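Local coordinates for protein AA9 family lytic polysaccharide monooxygenase B (Heterobasidion irregulare TC 32-1, PDB 5NNS) that oxidatively cleaves cellulose and related polysaccharides at C1 of the glycosidic bond, using an active-site copper ion, a reducing agent and H2O2 or O2, at residues Tyr7-Tyr20 with Gln26-Pro38. Residues are numbered along the deposited sequence; the frame is centred on the assembly and turned at random. Where two conformers were deposited one is given.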
ATOM      1  N   TYR A   7       4.934  -4.166 -11.202  1.00 13.53           N
ATOM      2  CA  TYR A   7       5.934  -3.295 -10.586  1.00 13.80           C
ATOM      3  C   TYR A   7       7.125  -3.066 -11.511  1.00 14.36           C
ATOM      4  O   TYR A   7       7.400  -3.877 -12.403  1.00 14.29           O
ATOM      5  CB  TYR A   7       6.454  -3.902  -9.279  1.00 13.42           C
ATOM      6  CG  TYR A   7       5.394  -4.174  -8.239  1.00 13.25           C
ATOM      7  CD1 TYR A   7       4.693  -5.376  -8.236  1.00 13.32           C
ATOM      8  CD2 TYR A   7       5.102  -3.239  -7.246  1.00 13.13           C
ATOM      9  CE1 TYR A   7       3.716  -5.637  -7.283  1.00 13.26           C
ATOM     10  CE2 TYR A   7       4.131  -3.494  -6.286  1.00 13.08           C
ATOM     11  CZ  TYR A   7       3.440  -4.691  -6.313  1.00 12.99           C
ATOM     12  OH  TYR A   7       2.480  -4.960  -5.377  1.00 12.95           O
ATOM     13  N   SER A   8       7.800  -1.936 -11.294  1.00 14.90           N
ATOM     14  CA  SER A   8       9.174  -1.724 -11.746  1.00 15.31           C
ATOM     15  C   SER A   8       9.962  -1.356 -10.497  1.00 15.81           C
ATOM     16  O   SER A   8       9.704  -0.318  -9.885  1.00 15.92           O
ATOM     17  CB  SER A   8       9.265  -0.622 -12.804  1.00 15.30           C
ATOM     18  OG  SER A   8      10.609  -0.393 -13.204  1.00 15.20           O
ATOM     19  N   LEU A   9      10.889  -2.230 -10.109  1.00 16.72           N
ATOM     20  CA  LEU A   9      11.649  -2.100  -8.871  1.00 17.39           C
ATOM     21  C   LEU A   9      13.140  -2.084  -9.211  1.00 18.05           C
ATOM     22  O   LEU A   9      13.689  -3.086  -9.687  1.00 17.20           O
ATOM     23  CB  LEU A   9      11.327  -3.257  -7.911  1.00 17.36           C
ATOM     24  CG  LEU A   9       9.845  -3.576  -7.674  1.00 17.41           C
ATOM     25  CD1 LEU A   9       9.699  -4.889  -6.923  1.00 17.42           C
ATOM     26  CD2 LEU A   9       9.131  -2.456  -6.927  1.00 17.42           C
ATOM     27  N   ALA A  10      13.776  -0.931  -8.983  1.00 18.86           N
ATOM     28  CA  ALA A  10      15.198  -0.732  -9.257  1.00 19.01           C
ATOM     29  C   ALA A  10      15.572  -1.194 -10.674  1.00 19.57           C
ATOM     30  O   ALA A  10      16.511  -1.976 -10.863  1.00 19.39           O
ATOM     31  CB  ALA A  10      16.026  -1.444  -8.199  1.00 19.19           C
ATOM     32  N   GLY A  11      14.794  -0.728 -11.654  1.00 20.12           N
ATOM     33  CA  GLY A  11      15.069  -0.955 -13.070  1.00 20.45           C
ATOM     34  C   GLY A  11      14.558  -2.241 -13.705  1.00 20.66           C
ATOM     35  O   GLY A  11      14.784  -2.454 -14.894  1.00 20.50           O
ATOM     36  N   THR A  12      13.868  -3.088 -12.941  1.00 21.09           N
ATOM     37  CA  THR A  12      13.427  -4.407 -13.428  1.00 21.17           C
ATOM     38  C   THR A  12      11.919  -4.560 -13.302  1.00 21.03           C
ATOM     39  O   THR A  12      11.351  -4.282 -12.248  1.00 21.03           O
ATOM     40  CB  THR A  12      14.104  -5.547 -12.640  1.00 21.32           C
ATOM     41  OG1 THR A  12      15.526  -5.417 -12.738  1.00 21.84           O
ATOM     42  CG2 THR A  12      13.677  -6.926 -13.165  1.00 21.30           C
ATOM     43  N   TRP A  13      11.292  -5.033 -14.374  1.00 20.97           N
ATOM     44  CA  TRP A  13       9.848  -5.259 -14.413  1.00 21.36           C
ATOM     45  C   TRP A  13       9.473  -6.538 -13.659  1.00 21.24           C
ATOM     46  O   TRP A  13      10.156  -7.549 -13.782  1.00 20.87           O
ATOM     47  CB  TRP A  13       9.385  -5.369 -15.869  1.00 21.71           C
ATOM     48  CG  TRP A  13       7.905  -5.518 -16.044  1.00 22.35           C
ATOM     49  CD1 TRP A  13       7.194  -6.689 -16.153  1.00 22.37           C
ATOM     50  CD2 TRP A  13       6.951  -4.456 -16.135  1.00 22.67           C
ATOM     51  NE1 TRP A  13       5.853  -6.412 -16.304  1.00 22.77           N
ATOM     52  CE2 TRP A  13       5.677  -5.051 -16.303  1.00 22.90           C
ATOM     53  CE3 TRP A  13       7.048  -3.058 -16.098  1.00 23.37           C
ATOM     54  CZ2 TRP A  13       4.505  -4.290 -16.431  1.00 23.16           C
ATOM     55  CZ3 TRP A  13       5.875  -2.297 -16.225  1.00 23.30           C
ATOM     56  CH2 TRP A  13       4.624  -2.922 -16.393  1.00 23.17           C
ATOM     57  N   TYR A  14       8.386  -6.479 -12.890  1.00 21.25           N
ATOM     58  CA  TYR A  14       7.814  -7.652 -12.231  1.00 21.37           C
ATOM     59  C   TYR A  14       6.308  -7.698 -12.478  1.00 21.54           C
ATOM     60  O   TYR A  14       5.597  -6.721 -12.201  1.00 20.89           O
ATOM     61  CB  TYR A  14       8.077  -7.613 -10.730  1.00 21.59           C
ATOM     62  CG  TYR A  14       9.535  -7.669 -10.364  1.00 22.00           C
ATOM     63  CD1 TYR A  14      10.172  -8.892 -10.150  1.00 22.00           C
ATOM     64  CD2 TYR A  14      10.287  -6.501 -10.233  1.00 22.04           C
ATOM     65  CE1 TYR A  14      11.514  -8.951  -9.815  1.00 22.25           C
ATOM     66  CE2 TYR A  14      11.631  -6.548  -9.896  1.00 22.39           C
ATOM     67  CZ  TYR A  14      12.238  -7.777  -9.685  1.00 22.50           C
ATOM     68  OH  TYR A  14      13.569  -7.831  -9.353  1.00 22.55           O
ATOM     69  N   ASN A  15       5.832  -8.827 -13.005  1.00 21.65           N
ATOM     70  CA  ASN A  15       4.398  -9.093 -13.131  1.00 21.97           C
ATOM     71  C   ASN A  15       3.799  -9.236 -11.733  1.00 21.68           C
ATOM     72  O   ASN A  15       4.473  -9.711 -10.816  1.00 22.26           O
ATOM     73  CB  ASN A  15       4.131 -10.368 -13.949  1.00 22.62           C
ATOM     74  CG  ASN A  15       4.543 -11.642 -13.216  1.00 23.89           C
ATOM     75  OD1 ASN A  15       5.736 -11.913 -13.053  1.00 24.89           O
ATOM     76  ND2 ASN A  15       3.557 -12.419 -12.760  1.00 24.05           N
ATOM     77  N   GLY A  16       2.550  -8.805 -11.576  1.00 21.40           N
ATOM     78  CA  GLY A  16       1.793  -9.003 -10.334  1.00 21.50           C
ATOM     79  C   GLY A  16       0.867 -10.201 -10.459  1.00 21.34           C
ATOM     80  O   GLY A  16       0.875 -10.899 -11.476  1.00 20.93           O
ATOM     81  N   PHE A  17       0.060 -10.427  -9.426  1.00 21.21           N
ATOM     82  CA  PHE A  17      -0.978 -11.454  -9.460  1.00 21.26           C
ATOM     83  C   PHE A  17      -2.097 -11.010 -10.400  1.00 21.41           C
ATOM     84  O   PHE A  17      -2.366  -9.819 -10.514  1.00 21.87           O
ATOM     85  CB  PHE A  17      -1.538 -11.706  -8.052  1.00 20.91           C
ATOM     86  CG  PHE A  17      -2.413 -12.921  -7.963  1.00 20.76           C
ATOM     87  CD1 PHE A  17      -1.851 -14.184  -7.810  1.00 20.69           C
ATOM     88  CD2 PHE A  17      -3.792 -12.810  -8.054  1.00 20.63           C
ATOM     89  CE1 PHE A  17      -2.648 -15.308  -7.743  1.00 20.66           C
ATOM     90  CE2 PHE A  17      -4.599 -13.934  -7.979  1.00 20.78           C
ATOM     91  CZ  PHE A  17      -4.024 -15.187  -7.829  1.00 20.57           C
ATOM     92  N   VAL A  18      -2.726 -11.971 -11.076  1.00 21.51           N
ATOM     93  CA  VAL A  18      -3.882 -11.712 -11.942  1.00 21.70           C
ATOM     94  C   VAL A  18      -5.157 -12.098 -11.173  1.00 21.90           C
ATOM     95  O   VAL A  18      -5.421 -13.286 -10.978  1.00 21.45           O
ATOM     96  CB  VAL A  18      -3.808 -12.495 -13.279  1.00 21.76           C
ATOM     97  CG1 VAL A  18      -5.045 -12.232 -14.135  1.00 21.66           C
ATOM     98  CG2 VAL A  18      -2.544 -12.126 -14.049  1.00 21.81           C
ATOM     99  N   PRO A  19      -5.943 -11.097 -10.718  1.00 22.02           N
ATOM    100  CA  PRO A  19      -7.177 -11.428  -9.987  1.00 22.67           C
ATOM    101  C   PRO A  19      -8.229 -12.149 -10.835  1.00 22.96           C
ATOM    102  O   PRO A  19      -8.183 -12.095 -12.066  1.00 22.13           O
ATOM    103  CB  PRO A  19      -7.704 -10.059  -9.524  1.00 22.17           C
ATOM    104  CG  PRO A  19      -7.021  -9.068 -10.394  1.00 22.47           C
ATOM    105  CD  PRO A  19      -5.687  -9.646 -10.723  1.00 21.91           C
ATOM    106  N   TYR A  20      -9.147 -12.831 -10.151  1.00 23.81           N
ATOM    107  CA  TYR A  20     -10.227 -13.627 -10.761  1.00 24.97           C
ATOM    108  C   TYR A  20      -9.781 -14.938 -11.416  1.00 25.43           C
ATOM    109  O   TYR A  20     -10.614 -15.803 -11.648  1.00 26.96           O
ATOM    110  CB  TYR A  20     -11.066 -12.816 -11.761  1.00 25.27           C
ATOM    111  CG  TYR A  20     -11.647 -11.550 -11.203  1.00 25.24           C
ATOM    112  CD1 TYR A  20     -12.837 -11.570 -10.493  1.00 25.16           C
ATOM    113  CD2 TYR A  20     -11.010 -10.317 -11.393  1.00 25.47           C
ATOM    114  CE1 TYR A  20     -13.383 -10.406  -9.980  1.00 25.33           C
ATOM    115  CE2 TYR A  20     -11.550  -9.140 -10.886  1.00 25.25           C
ATOM    116  CZ  TYR A  20     -12.740  -9.189 -10.183  1.00 25.24           C
ATOM    117  OH  TYR A  20     -13.277  -8.030  -9.669  1.00 24.88           O
ATOM    118  N   GLN A  26       0.137 -19.350 -11.309  1.00 25.27           N
ATOM    119  CA  GLN A  26       0.630 -17.973 -11.278  1.00 24.21           C
ATOM    120  C   GLN A  26       1.934 -17.915 -10.490  1.00 23.80           C
ATOM    121  O   GLN A  26       2.137 -18.682  -9.548  1.00 24.24           O
ATOM    122  CB  GLN A  26      -0.419 -17.026 -10.683  1.00 24.01           C
ATOM    123  CG  GLN A  26      -1.733 -17.004 -11.458  1.00 23.44           C
ATOM    124  CD  GLN A  26      -2.542 -15.727 -11.260  1.00 23.27           C
ATOM    125  OE1 GLN A  26      -2.016 -14.621 -11.374  1.00 23.13           O
ATOM    126  NE2 GLN A  26      -3.829 -15.876 -10.982  1.00 22.81           N
ATOM    127  N   SER A  27       2.826 -17.020 -10.899  1.00 23.02           N
ATOM    128  CA  SER A  27       4.100 -16.827 -10.226  1.00 21.83           C
ATOM    129  C   SER A  27       4.443 -15.342 -10.244  1.00 21.51           C
ATOM    130  O   SER A  27       4.524 -14.729 -11.311  1.00 20.95           O
ATOM    131  CB  SER A  27       5.200 -17.645 -10.904  1.00 21.50           C
ATOM    132  OG  SER A  27       6.316 -17.779 -10.044  1.00 20.95           O
ATOM    133  N   THR A  28       4.628 -14.769  -9.060  1.00 21.08           N
ATOM    134  CA  THR A  28       4.860 -13.337  -8.931  1.00 21.04           C
ATOM    135  C   THR A  28       5.496 -12.984  -7.597  1.00 20.60           C
ATOM    136  O   THR A  28       5.428 -13.758  -6.639  1.00 20.63           O
ATOM    137  CB  THR A  28       3.545 -12.532  -9.107  1.00 21.45           C
ATOM    138  OG1 THR A  28       3.746 -11.167  -8.714  1.00 21.58           O
ATOM    139  CG2 THR A  28       2.405 -13.129  -8.282  1.00 21.80           C
ATOM    140  N   ILE A  29       6.109 -11.805  -7.547  1.00 20.12           N
ATOM    141  CA  ILE A  29       6.548 -11.226  -6.275  1.00 19.64           C
ATOM    142  C   ILE A  29       5.366 -10.791  -5.398  1.00 18.95           C
ATOM    143  O   ILE A  29       5.519 -10.624  -4.184  1.00 19.07           O
ATOM    144  CB  ILE A  29       7.532 -10.046  -6.458  1.00 19.92           C
ATOM    145  CG1 ILE A  29       6.895  -8.866  -7.216  1.00 19.82           C
ATOM    146  CG2 ILE A  29       8.800 -10.525  -7.150  1.00 19.76           C
ATOM    147  CD1 ILE A  29       7.684  -7.582  -7.077  1.00 19.99           C
ATOM    148  N   GLN A  30       4.203 -10.611  -6.022  1.00 18.20           N
ATOM    149  CA  GLN A  30       3.022 -10.082  -5.360  1.00 17.94           C
ATOM    150  C   GLN A  30       2.225 -11.163  -4.627  1.00 17.94           C
ATOM    151  O   GLN A  30       2.127 -12.296  -5.102  1.00 18.47           O
ATOM    152  CB  GLN A  30       2.124  -9.402  -6.391  1.00 17.51           C
ATOM    153  CG  GLN A  30       1.256  -8.309  -5.809  1.00 17.28           C
ATOM    154  CD  GLN A  30       0.367  -7.658  -6.832  1.00 16.97           C
ATOM    155  OE1 GLN A  30      -0.188  -8.332  -7.705  1.00 16.56           O
ATOM    156  NE2 GLN A  30       0.206  -6.342  -6.723  1.00 16.40           N
ATOM    157  N   ARG A  31       1.656 -10.797  -3.476  1.00 17.63           N
ATOM    158  CA  ARG A  31       0.730 -11.663  -2.748  1.00 17.26           C
ATOM    159  C   ARG A  31      -0.607 -11.730  -3.479  1.00 17.11           C
ATOM    160  O   ARG A  31      -0.999 -10.782  -4.171  1.00 16.80           O
ATOM    161  CB  ARG A  31       0.517 -11.173  -1.307  1.00 17.36           C
ATOM    162  CG  ARG A  31       1.720 -11.336  -0.388  1.00 17.14           C
ATOM    163  CD  ARG A  31       2.220 -12.775  -0.359  1.00 17.15           C
ATOM    164  NE  ARG A  31       3.011 -13.079   0.836  1.00 17.00           N
ATOM    165  CZ  ARG A  31       2.518 -13.444   2.024  1.00 16.76           C
ATOM    166  NH1 ARG A  31       1.206 -13.557   2.234  1.00 16.71           N
ATOM    167  NH2 ARG A  31       3.353 -13.696   3.022  1.00 16.92           N
ATOM    168  N   GLU A  32      -1.292 -12.865  -3.326  1.00 16.46           N
ATOM    169  CA  GLU A  32      -2.537 -13.127  -4.042  1.00 16.16           C
ATOM    170  C   GLU A  32      -3.618 -12.145  -3.615  1.00 15.91           C
ATOM    171  O   GLU A  32      -3.858 -11.972  -2.428  1.00 16.29           O
ATOM    172  CB  GLU A  32      -3.011 -14.559  -3.780  1.00 16.40           C
ATOM    173  CG  GLU A  32      -4.426 -14.888  -4.253  1.00 16.61           C
ATOM    174  CD  GLU A  32      -4.794 -16.351  -4.053  1.00 16.97           C
ATOM    175  OE1 GLU A  32      -3.922 -17.147  -3.645  1.00 17.50           O
ATOM    176  OE2 GLU A  32      -5.963 -16.710  -4.295  1.00 16.94           O
ATOM    177  N   TRP A  33      -4.252 -11.506  -4.591  1.00 15.35           N
ATOM    178  CA  TRP A  33      -5.457 -10.715  -4.358  1.00 14.93           C
ATOM    179  C   TRP A  33      -6.465 -11.084  -5.437  1.00 14.82           C
ATOM    180  O   TRP A  33      -6.135 -11.093  -6.617  1.00 14.53           O
ATOM    181  CB  TRP A  33      -5.138  -9.210  -4.337  1.00 14.60           C
ATOM    182  CG  TRP A  33      -4.494  -8.642  -5.586  1.00 14.35           C
ATOM    183  CD1 TRP A  33      -3.209  -8.819  -6.009  1.00 14.22           C
ATOM    184  CD2 TRP A  33      -5.109  -7.772  -6.541  1.00 14.10           C
ATOM    185  NE1 TRP A  33      -2.992  -8.124  -7.173  1.00 14.07           N
ATOM    186  CE2 TRP A  33      -4.141  -7.467  -7.518  1.00 14.05           C
ATOM    187  CE3 TRP A  33      -6.389  -7.215  -6.660  1.00 14.25           C
ATOM    188  CZ2 TRP A  33      -4.413  -6.641  -8.619  1.00 14.07           C
ATOM    189  CZ3 TRP A  33      -6.664  -6.380  -7.750  1.00 14.14           C
ATOM    190  CH2 TRP A  33      -5.674  -6.103  -8.712  1.00 14.19           C
ATOM    191  N   ASP A  34      -7.692 -11.389  -5.025  1.00 15.31           N
ATOM    192  CA  ASP A  34      -8.641 -12.130  -5.869  1.00 15.54           C
ATOM    193  C   ASP A  34      -9.696 -11.331  -6.642  1.00 15.44           C
ATOM    194  O   ASP A  34     -10.307 -11.880  -7.564  1.00 15.53           O
ATOM    195  CB  ASP A  34      -9.337 -13.197  -5.021  1.00 16.23           C
ATOM    196  CG  ASP A  34      -8.355 -14.202  -4.426  1.00 16.79           C
ATOM    197  OD1 ASP A  34      -7.435 -14.627  -5.146  1.00 17.13           O
ATOM    198  OD2 ASP A  34      -8.500 -14.562  -3.238  1.00 17.44           O
ATOM    199  N   THR A  35      -9.891 -10.058  -6.295  0.50 15.30           N
ATOM    200  CA  THR A  35     -10.904  -9.232  -6.942  0.50 15.19           C
ATOM    201  C   THR A  35     -10.495  -7.773  -6.968  0.50 15.17           C
ATOM    202  O   THR A  35      -9.617  -7.352  -6.220  0.50 15.15           O
ATOM    203  CB  THR A  35     -12.247  -9.332  -6.202  0.50 15.37           C
ATOM    204  OG1 THR A  35     -13.205  -8.471  -6.826  0.50 15.47           O
ATOM    205  CG2 THR A  35     -12.080  -8.932  -4.737  0.50 15.39           C
ATOM    206  N   TYR A  36     -11.161  -7.010  -7.831  1.00 15.04           N
ATOM    207  CA  TYR A  36     -10.975  -5.557  -7.924  1.00 15.02           C
ATOM    208  C   TYR A  36     -11.669  -4.764  -6.803  1.00 15.33           C
ATOM    209  O   TYR A  36     -11.452  -3.566  -6.702  1.00 15.22           O
ATOM    210  CB  TYR A  36     -11.528  -5.056  -9.266  1.00 14.68           C
ATOM    211  CG  TYR A  36     -10.565  -5.084 -10.432  1.00 14.55           C
ATOM    212  CD1 TYR A  36      -9.479  -5.959 -10.477  1.00 14.52           C
ATOM    213  CD2 TYR A  36     -10.758  -4.236 -11.513  1.00 14.38           C
ATOM    214  CE1 TYR A  36      -8.610  -5.968 -11.560  1.00 14.39           C
ATOM    215  CE2 TYR A  36      -9.896  -4.243 -12.592  1.00 14.33           C
ATOM    216  CZ  TYR A  36      -8.829  -5.112 -12.609  1.00 14.15           C
ATOM    217  OH  TYR A  36      -7.980  -5.121 -13.679  1.00 14.14           O
ATOM    218  N   ASN A  37     -12.509  -5.418  -5.996  1.00 15.80           N
ATOM    219  CA  ASN A  37     -13.354  -4.754  -5.004  1.00 16.17           C
ATOM    220  C   ASN A  37     -12.576  -4.208  -3.819  1.00 15.85           C
ATOM    221  O   ASN A  37     -11.571  -4.801  -3.403  1.00 16.00           O
ATOM    222  CB  ASN A  37     -14.400  -5.724  -4.432  1.00 16.94           C
ATOM    223  CG  ASN A  37     -15.314  -6.305  -5.490  1.00 17.19           C
ATOM    224  OD1 ASN A  37     -15.440  -5.770  -6.588  1.00 18.03           O
ATOM    225  ND2 ASN A  37     -15.957  -7.410  -5.158  1.00 17.64           N
ATOM    226  N   PRO A  38     -13.059  -3.098  -3.245  1.00 15.68           N
ATOM    227  CA  PRO A  38     -12.405  -2.577  -2.052  1.00 15.78           C
ATOM    228  C   PRO A  38     -12.685  -3.414  -0.805  1.00 15.83           C
ATOM    229  O   PRO A  38     -13.689  -4.129  -0.734  1.00 15.87           O
ATOM    230  CB  PRO A  38     -13.029  -1.193  -1.881  1.00 15.69           C
ATOM    231  CG  PRO A  38     -14.367  -1.304  -2.516  1.00 15.83           C
ATOM    232  CD  PRO A  38     -14.198  -2.260  -3.663  1.00 15.72           C
TER
HETATM  233  O   HOH W   1       6.721 -10.931 -10.181  1.00 17.64           O
HETATM  234  O   HOH W   2       0.522 -13.746 -11.833  1.00 35.63           O
HETATM  235  O   HOH W   3      -8.568 -14.681  -8.056  1.00 23.72           O
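Q26 packs against F17 where the loop after the first β-hairpin of the AA9 β-sandwich, strands 4-9 and 12-15 joined by a type I' turn, folds back along the outgoing chain. Q26 CB and CG pass F17 CE1 at 4.1 and 4.2 Å, Q26 CD comes to 3.5 Å from F17 CE1, and Q26 NE2 lies over one face, offset toward the rim, 3.2 Å from F17 CZ. The amide is stacked on the ring, planes 17° apart. Its OE1 takes V18 N on an in-plane lone pair, while NE2 gives a nearly straight bond to V18 O (168°) and also bonds T22 O. Glutamine suits the place because one flat group can both donate and accept along a backbone and still lie against an aromatic face. The opposite face of F17 receives E32 CG in a CH-pi contact. Q30 is a second amide bridge: with CG anti to its backbone N (chi1 -153°), OE1 accepts from F17 N and W33 NE1, while NE2 donates to Y7 OH and to V4 O. P19, rigid and compact, sets CG over the W33 six-membered ring, 3.9 Å from its centroid. At the far end Y20, which binds the β-1,4-glucan chain, accepts at OH from Y36 N (3.0 Å, 171°).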